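Local coordinates for protein cytosolic IMP-GMP specific 5'-nucleotidase (PDB 4G63) that probably removes the 5'-phosphate from IMP and GMP with the help of magnesium, as a nucleotidase of the HAD superfamily, at residues A[134-139]-A[154-159]; A[196-201]-A[435-440]; A[338-343]-A[396-401]. One frame throughout, in Å; residues are numbered along the deposited sequence.

How the contacts relate
From the N terminus, contact 1 closes first, pairing helices 129-145 and 153-170 across a short loop. Contact 2 opens later and closes last: helix 189-199, which leads into strand 204-208 of the mixed sheet, meets helix 434-438, which follows strand 429-431. Contact 3 opens and closes within that long span, joining the start of helix 338-360 to the end of helix 374-399. Contact 1 and contact 2 therefore run in series, as do contact 1 and contact 3. None touches another: contacts 1 and 2, on opposite sides of the chain's centre, have centres 42 Å apart, and the nearest atoms of contacts 1 and 3 are about 17 Å apart.

Contact 1 of 3, residues A[134-139]-A[154-159]; sequences ILYGQL and QAIAQD
The Tyr136 ring reaches across to Ala157, whose backbone N lies at the ring edge, close to its plane, while the methyl CB stands obliquely to the ring. CE1 does most of the touching: it is 3.3 Å from Ala157 CB and also faces Ala157 CA. Ile156 comes to the same corner of the ring, likewise obliquely, with its CG2 branch 4.0 Å from Tyr136 CE1. With CG anti to the backbone N (chi1 -171°), the tyrosine is carried across the gap although its CB starts out alongside the partner helix. Its hydroxyl passes Ala157 CB and is hydrogen-bonded to the main-chain oxygen of Tyr153, the first residue of helix 153-170, so a buried polar atom is satisfied and the ring is held at both ends.

One turn on from Tyr136, Leu139 and Ile156 lie alongside each other, pointing opposite ways. Ile156 CG2 packs 3.6 Å from Leu139 CD2, and this one methyl thus fills the corner between the leucine and the tyrosine. No hydrogen bond crosses the largely apolar interface, which buries 211 Å² in total. The axes of the two segments approach to 10.6 Å at 149°, an antiparallel pairing in which the CA atoms of Tyr136 and Ala157 are 6.8 Å apart. Helices 129-145 and 153-170 thus form a helical hairpin. Leu135 and Leu139 of helix 129-145 pack on helix 33-51, while on helix 153-170 Asp159 OD2 is hydrogen-bonded to Tyr54 OH and Gln154 OE1 to Lys77 NZ of the second subunit. The hairpin belongs to the long insertion between strands 19-22 and 204-208, consistent with a HAD cap.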
# COMPACT_ATOMS: atom_id res chain seq x y z
N ILE A 134 -11.64 -24.69 13.29
CA ILE A 134 -12.10 -25.43 14.46
C ILE A 134 -11.04 -25.35 15.56
O ILE A 134 -11.33 -24.96 16.69
CB ILE A 134 -12.39 -26.90 14.11
CG1 ILE A 134 -13.53 -26.96 13.09
CG2 ILE A 134 -12.78 -27.67 15.36
CD1 ILE A 134 -13.72 -28.34 12.45
N LEU A 135 -9.81 -25.72 15.22
CA LEU A 135 -8.74 -25.68 16.21
C LEU A 135 -8.54 -24.26 16.75
O LEU A 135 -8.42 -24.06 17.95
CB LEU A 135 -7.42 -26.19 15.63
CG LEU A 135 -6.20 -26.02 16.54
CD1 LEU A 135 -6.45 -26.66 17.89
CD2 LEU A 135 -4.97 -26.63 15.88
N TYR A 136 -8.51 -23.29 15.84
CA TYR A 136 -8.32 -21.89 16.22
C TYR A 136 -9.45 -21.41 17.12
O TYR A 136 -9.22 -20.66 18.07
CB TYR A 136 -8.26 -20.99 14.99
CG TYR A 136 -7.85 -19.57 15.28
CD1 TYR A 136 -6.52 -19.25 15.54
CD2 TYR A 136 -8.79 -18.54 15.29
CE1 TYR A 136 -6.13 -17.94 15.81
CE2 TYR A 136 -8.41 -17.24 15.56
CZ TYR A 136 -7.08 -16.94 15.81
OH TYR A 136 -6.71 -15.64 16.07
N GLY A 137 -10.67 -21.85 16.83
CA GLY A 137 -11.79 -21.45 17.65
C GLY A 137 -11.58 -21.83 19.10
O GLY A 137 -11.59 -20.98 19.99
N GLN A 138 -11.39 -23.13 19.34
CA GLN A 138 -11.17 -23.62 20.70
C GLN A 138 -9.81 -23.18 21.24
O GLN A 138 -9.61 -23.14 22.45
CB GLN A 138 -11.30 -25.15 20.73
CG GLN A 138 -10.80 -25.82 19.47
CD GLN A 138 -11.31 -27.24 19.32
OE1 GLN A 138 -12.48 -27.53 19.58
NE2 GLN A 138 -10.43 -28.13 18.88
N LEU A 139 -8.90 -22.84 20.35
CA LEU A 139 -7.57 -22.39 20.75
C LEU A 139 -7.61 -20.99 21.37
O LEU A 139 -6.77 -20.66 22.21
CB LEU A 139 -6.63 -22.41 19.55
CG LEU A 139 -5.25 -23.04 19.75
CD1 LEU A 139 -5.40 -24.41 20.37
CD2 LEU A 139 -4.53 -23.12 18.41
N GLN A 154 -3.27 -13.11 17.36
CA GLN A 154 -2.51 -13.06 16.11
C GLN A 154 -1.27 -13.97 16.18
O GLN A 154 -0.78 -14.46 15.16
CB GLN A 154 -2.09 -11.62 15.76
CG GLN A 154 -1.56 -11.52 14.33
CD GLN A 154 -1.07 -10.14 13.94
OE1 GLN A 154 -0.09 -9.63 14.51
NE2 GLN A 154 -1.73 -9.53 12.97
N ALA A 155 -0.76 -14.19 17.39
CA ALA A 155 0.39 -15.06 17.56
C ALA A 155 -0.06 -16.52 17.36
O ALA A 155 0.57 -17.29 16.62
CB ALA A 155 0.99 -14.87 18.96
N ILE A 156 -1.17 -16.86 18.01
CA ILE A 156 -1.76 -18.19 17.94
C ILE A 156 -2.01 -18.58 16.50
O ILE A 156 -1.59 -19.65 16.04
CB ILE A 156 -3.11 -18.24 18.70
CG1 ILE A 156 -2.89 -17.88 20.18
CG2 ILE A 156 -3.75 -19.60 18.58
CD1 ILE A 156 -4.17 -17.77 20.97
N ALA A 157 -2.72 -17.71 15.78
CA ALA A 157 -3.05 -17.93 14.38
C ALA A 157 -1.80 -18.19 13.55
O ALA A 157 -1.79 -19.10 12.73
CB ALA A 157 -3.80 -16.73 13.83
N GLN A 158 -0.75 -17.40 13.76
CA GLN A 158 0.48 -17.60 13.00
C GLN A 158 1.13 -18.93 13.37
O GLN A 158 1.76 -19.58 12.53
CB GLN A 158 1.48 -16.47 13.26
CG GLN A 158 1.00 -15.08 12.89
CD GLN A 158 2.10 -14.03 13.06
OE1 GLN A 158 2.79 -13.99 14.08
NE2 GLN A 158 2.25 -13.17 12.06
N ASP A 159 0.98 -19.33 14.63
CA ASP A 159 1.54 -20.59 15.09
C ASP A 159 0.82 -21.76 14.43
O ASP A 159 1.46 -22.67 13.89
CB ASP A 159 1.42 -20.70 16.62
CG ASP A 159 2.39 -19.80 17.34
OD1 ASP A 159 3.35 -19.32 16.69
OD2 ASP A 159 2.20 -19.58 18.56

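Contact 2 of 3, residues A[196-201]-A[435-440]; sequences KHFIRY and SDLLEH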
# COMPACT_ATOMS: atom_id res chain seq x y z
N LYS A 196 -8.82 -41.31 -19.96
CA LYS A 196 -8.61 -42.02 -21.22
C LYS A 196 -9.55 -41.46 -22.27
O LYS A 196 -9.16 -41.30 -23.42
CB LYS A 196 -8.84 -43.53 -21.04
CG LYS A 196 -7.81 -44.18 -20.13
CD LYS A 196 -8.07 -45.65 -19.85
CE LYS A 196 -7.59 -46.53 -20.98
NZ LYS A 196 -7.44 -47.95 -20.54
N HIS A 197 -10.78 -41.15 -21.87
CA HIS A 197 -11.74 -40.58 -22.81
C HIS A 197 -11.20 -39.28 -23.42
O HIS A 197 -11.22 -39.11 -24.63
CB HIS A 197 -13.08 -40.32 -22.09
CG HIS A 197 -14.13 -39.72 -22.97
ND1 HIS A 197 -14.45 -40.23 -24.21
CD2 HIS A 197 -14.94 -38.65 -22.79
CE1 HIS A 197 -15.41 -39.50 -24.76
NE2 HIS A 197 -15.72 -38.53 -23.91
N PHE A 198 -10.68 -38.38 -22.58
CA PHE A 198 -10.13 -37.11 -23.06
C PHE A 198 -8.84 -37.25 -23.85
O PHE A 198 -8.65 -36.58 -24.87
CB PHE A 198 -9.90 -36.17 -21.88
CG PHE A 198 -11.10 -35.36 -21.52
CD1 PHE A 198 -11.02 -33.98 -21.44
CD2 PHE A 198 -12.32 -35.98 -21.30
CE1 PHE A 198 -12.14 -33.22 -21.15
CE2 PHE A 198 -13.45 -35.23 -21.00
CZ PHE A 198 -13.36 -33.85 -20.93
N ILE A 199 -7.94 -38.11 -23.38
CA ILE A 199 -6.70 -38.34 -24.09
C ILE A 199 -7.06 -38.83 -25.48
O ILE A 199 -6.43 -38.47 -26.47
CB ILE A 199 -5.86 -39.42 -23.38
CG1 ILE A 199 -5.25 -38.84 -22.10
CG2 ILE A 199 -4.78 -39.95 -24.30
CD1 ILE A 199 -4.47 -39.84 -21.33
N ARG A 200 -8.10 -39.66 -25.54
CA ARG A 200 -8.58 -40.23 -26.79
C ARG A 200 -9.00 -39.15 -27.80
O ARG A 200 -9.01 -39.39 -29.00
CB ARG A 200 -9.74 -41.17 -26.50
CG ARG A 200 -10.17 -42.07 -27.64
CD ARG A 200 -10.77 -43.38 -27.10
NE ARG A 200 -11.85 -43.16 -26.14
CZ ARG A 200 -11.91 -43.74 -24.94
NH1 ARG A 200 -10.96 -44.60 -24.56
NH2 ARG A 200 -12.92 -43.47 -24.12
N TYR A 201 -9.35 -37.97 -27.30
CA TYR A 201 -9.76 -36.88 -28.17
C TYR A 201 -8.65 -35.86 -28.44
O TYR A 201 -8.92 -34.73 -28.85
CB TYR A 201 -11.00 -36.17 -27.61
CG TYR A 201 -12.30 -36.87 -27.93
CD1 TYR A 201 -13.25 -36.27 -28.76
CD2 TYR A 201 -12.57 -38.14 -27.44
CE1 TYR A 201 -14.43 -36.92 -29.09
CE2 TYR A 201 -13.74 -38.80 -27.76
CZ TYR A 201 -14.67 -38.18 -28.58
OH TYR A 201 -15.83 -38.83 -28.92
N SER A 435 -14.45 -36.10 -12.14
CA SER A 435 -15.20 -36.96 -13.07
C SER A 435 -16.48 -36.31 -13.60
O SER A 435 -16.96 -36.67 -14.66
CB SER A 435 -15.54 -38.31 -12.41
OG SER A 435 -16.27 -38.12 -11.22
N ASP A 436 -17.03 -35.35 -12.87
CA ASP A 436 -18.23 -34.69 -13.36
C ASP A 436 -17.91 -34.02 -14.69
O ASP A 436 -18.74 -33.96 -15.59
CB ASP A 436 -18.71 -33.63 -12.36
CG ASP A 436 -19.26 -34.23 -11.09
OD1 ASP A 436 -19.45 -33.47 -10.12
OD2 ASP A 436 -19.51 -35.44 -11.05
N LEU A 437 -16.69 -33.52 -14.81
CA LEU A 437 -16.26 -32.85 -16.03
C LEU A 437 -15.87 -33.85 -17.11
O LEU A 437 -16.24 -33.71 -18.27
CB LEU A 437 -15.09 -31.92 -15.71
CG LEU A 437 -14.56 -30.95 -16.78
CD1 LEU A 437 -13.49 -31.61 -17.62
CD2 LEU A 437 -15.73 -30.48 -17.65
N LEU A 438 -15.12 -34.88 -16.73
CA LEU A 438 -14.68 -35.90 -17.68
C LEU A 438 -15.85 -36.69 -18.27
O LEU A 438 -15.69 -37.40 -19.26
CB LEU A 438 -13.71 -36.86 -16.99
CG LEU A 438 -12.49 -36.15 -16.43
CD1 LEU A 438 -11.57 -37.14 -15.76
CD2 LEU A 438 -11.78 -35.42 -17.55
N GLU A 439 -17.01 -36.55 -17.65
CA GLU A 439 -18.22 -37.23 -18.09
C GLU A 439 -18.71 -36.58 -19.39
O GLU A 439 -19.36 -37.23 -20.21
CB GLU A 439 -19.29 -37.11 -16.99
CG GLU A 439 -20.48 -38.04 -17.09
CD GLU A 439 -21.49 -37.82 -15.95
OE1 GLU A 439 -22.45 -38.62 -15.82
OE2 GLU A 439 -21.32 -36.86 -15.17
N HIS A 440 -18.38 -35.30 -19.57
CA HIS A 440 -18.80 -34.58 -20.77
C HIS A 440 -17.89 -34.88 -21.95
O HIS A 440 -16.81 -35.43 -21.78
CB HIS A 440 -18.80 -33.07 -20.51
CG HIS A 440 -19.86 -32.61 -19.56
ND1 HIS A 440 -20.01 -33.12 -18.29
CD2 HIS A 440 -20.82 -31.66 -19.69
CE1 HIS A 440 -21.00 -32.51 -17.68
NE2 HIS A 440 -21.52 -31.62 -18.51
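In Leu438, a chi1 of -59° with an extended chi2 puts the CD2 methyl over the Phe198 ring. Leu437 instead has CG anti to the backbone N (chi1 -172°), and its CD1 arrives at the far end of the same ring, 4.0 Å from Phe198 CZ. The Leu438 contact is a CH-pi interaction: CD2 sits 3.8 Å from the centroid of the Phe198 ring and 10° off the ring normal, almost directly over its centre. The Leu437 side chain runs roughly perpendicular to the phenylalanine.

The main-chain oxygens of Leu438 and His440 lie by the two rings. Phe198 CE2 lies 3.6 Å from Leu438 O and 3.5 Å from His440 O, the latter oblique to the ring. Beside it, the His197 imidazole turns its edge to these same two oxygens, with CD2 3.8 Å from Leu438 O and His440 O near the ring plane. No hydrogen bond joins the segments; the contact is van der Waals packing with one CH-pi interaction.

Pro442 packs against both His197 and Phe198, and His197 also packs on Asp367 of the third subunit. The arrangement is helix-helix packing on the flank of the HAD Rossmann-like core, where the helix entering strand 204-208 meets the one leaving strand 429-431.

Contact 3 of 3, residues A[338-343]-A[396-401]; sequences LPIEKK and QEQNSF
A long antiparallel helical hairpin, helices 338-360 and 374-399, is closed at its base where Ile340 packs against Glu397, Gln398 and Phe401. Ile340 is the buried centre, and its branches divide the work. CG2 rests on the backbone-near part of Gln398, 3.7 Å from Gln398 CB, at the level where the CA atoms of Ile340 and Gln398 lie 6.2 Å apart. CG1 meets the Phe401 ring obliquely, 3.9 Å from Phe401 CE2. CD1 meets the end of the Glu397 side chain beside the carboxylate, 3.5 Å from Glu397 CD and 3.7 Å from Glu397 CG. In Ile340, CG1 stands anti to the carbonyl carbon (chi1 -74°) and CG2 anti to the backbone N, a fork that sends CG1 to the phenylalanine and CG2 to the glutamine; the turn at chi2 (-61°) then brings CD1 to the glutamate.

Polar chains flank the isoleucine. On one flank, Gln398 extends past it until OE1 lies 4.0 Å from Glu341 CG; the glutamine amide and the glutamate carboxylate are turned 46° from each other. On the other, Lys343 brings NZ to 4.2 Å from Glu397 OE2. At that separation the opposite charges probably attract only weakly on this solvent-exposed side. Phe401 also packs on Ala337, just before helix 338-360 begins.

The two segments bury 230 Å² in all, with no hydrogen bond across them. The contact is packing between the two arms of an antiparallel helical hairpin, at the end where both join the rest of the chain.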
# COMPACT_ATOMS: atom_id res chain seq x y z
N LEU A 338 -36.42 -28.32 -0.56
CA LEU A 338 -37.38 -27.84 -1.55
C LEU A 338 -38.80 -27.67 -0.99
O LEU A 338 -39.34 -26.57 -1.01
CB LEU A 338 -37.40 -28.77 -2.77
CG LEU A 338 -36.66 -28.29 -4.03
CD1 LEU A 338 -37.15 -26.90 -4.40
CD2 LEU A 338 -35.18 -28.25 -3.80
N PRO A 339 -39.41 -28.74 -0.45
CA PRO A 339 -40.76 -28.55 0.09
C PRO A 339 -40.88 -27.43 1.13
O PRO A 339 -41.89 -26.74 1.18
CB PRO A 339 -41.10 -29.94 0.66
CG PRO A 339 -39.76 -30.50 1.00
CD PRO A 339 -38.94 -30.11 -0.20
N ILE A 340 -39.87 -27.26 1.97
CA ILE A 340 -39.91 -26.20 2.98
C ILE A 340 -39.81 -24.85 2.27
O ILE A 340 -40.54 -23.90 2.60
CB ILE A 340 -38.73 -26.34 3.98
CG1 ILE A 340 -39.01 -27.51 4.94
CG2 ILE A 340 -38.52 -25.05 4.75
CD1 ILE A 340 -40.27 -27.33 5.80
N GLU A 341 -38.92 -24.77 1.30
CA GLU A 341 -38.70 -23.56 0.54
C GLU A 341 -40.02 -23.10 -0.07
O GLU A 341 -40.34 -21.91 -0.06
CB GLU A 341 -37.67 -23.83 -0.57
CG GLU A 341 -36.87 -22.62 -1.04
CD GLU A 341 -36.02 -22.93 -2.26
OE1 GLU A 341 -35.25 -23.92 -2.23
OE2 GLU A 341 -36.11 -22.17 -3.26
N LYS A 342 -40.79 -24.06 -0.58
CA LYS A 342 -42.09 -23.76 -1.19
C LYS A 342 -43.12 -23.26 -0.17
O LYS A 342 -43.88 -22.35 -0.46
CB LYS A 342 -42.64 -25.00 -1.90
CG LYS A 342 -44.10 -24.89 -2.29
CD LYS A 342 -44.68 -26.20 -2.81
CE LYS A 342 -46.19 -26.11 -2.97
NZ LYS A 342 -46.80 -27.37 -3.49
N LYS A 343 -43.14 -23.86 1.01
CA LYS A 343 -44.08 -23.45 2.04
C LYS A 343 -43.82 -22.03 2.54
O LYS A 343 -44.75 -21.35 2.97
CB LYS A 343 -44.08 -24.46 3.21
CG LYS A 343 -44.78 -25.79 2.86
CD LYS A 343 -44.32 -26.99 3.71
CE LYS A 343 -44.84 -26.93 5.13
NZ LYS A 343 -44.25 -28.02 5.97
N GLN A 396 -36.72 -21.80 10.55
CA GLN A 396 -35.98 -22.62 11.50
C GLN A 396 -35.90 -24.01 10.89
O GLN A 396 -34.85 -24.67 10.93
CB GLN A 396 -36.72 -22.71 12.83
CG GLN A 396 -36.61 -21.48 13.69
CD GLN A 396 -37.54 -21.55 14.89
OE1 GLN A 396 -37.63 -22.59 15.54
NE2 GLN A 396 -38.22 -20.45 15.19
N GLU A 397 -37.02 -24.45 10.33
CA GLU A 397 -37.12 -25.76 9.72
C GLU A 397 -36.16 -25.86 8.54
O GLU A 397 -35.56 -26.91 8.31
CB GLU A 397 -38.56 -26.00 9.27
CG GLU A 397 -38.97 -27.46 9.31
CD GLU A 397 -40.48 -27.63 9.30
OE1 GLU A 397 -41.15 -26.94 10.10
OE2 GLU A 397 -40.98 -28.45 8.51
N GLN A 398 -36.02 -24.77 7.79
CA GLN A 398 -35.13 -24.78 6.64
C GLN A 398 -33.66 -24.86 7.06
O GLN A 398 -32.90 -25.65 6.50
CB GLN A 398 -35.34 -23.53 5.79
CG GLN A 398 -34.54 -23.57 4.52
CD GLN A 398 -34.74 -22.34 3.67
OE1 GLN A 398 -34.93 -22.45 2.46
NE2 GLN A 398 -34.70 -21.17 4.29
N ASN A 399 -33.26 -24.06 8.04
CA ASN A 399 -31.87 -24.09 8.49
C ASN A 399 -31.44 -25.47 8.97
O ASN A 399 -30.27 -25.84 8.83
CB ASN A 399 -31.63 -23.07 9.61
CG ASN A 399 -31.80 -21.64 9.15
OD1 ASN A 399 -31.49 -21.29 7.99
ND2 ASN A 399 -32.27 -20.79 10.06
N SER A 400 -32.37 -26.22 9.54
CA SER A 400 -32.08 -27.55 10.05
C SER A 400 -31.53 -28.45 8.93
O SER A 400 -30.95 -29.50 9.21
CB SER A 400 -33.33 -28.19 10.66
OG SER A 400 -34.27 -28.56 9.67
N PHE A 401 -31.72 -28.03 7.68
CA PHE A 401 -31.23 -28.79 6.54
C PHE A 401 -29.81 -28.42 6.13
O PHE A 401 -29.27 -28.97 5.17
CB PHE A 401 -32.17 -28.60 5.34
CG PHE A 401 -33.41 -29.43 5.42
CD1 PHE A 401 -33.36 -30.80 5.24
CD2 PHE A 401 -34.64 -28.83 5.68
CE1 PHE A 401 -34.51 -31.58 5.31
CE2 PHE A 401 -35.81 -29.60 5.74
CZ PHE A 401 -35.74 -30.98 5.56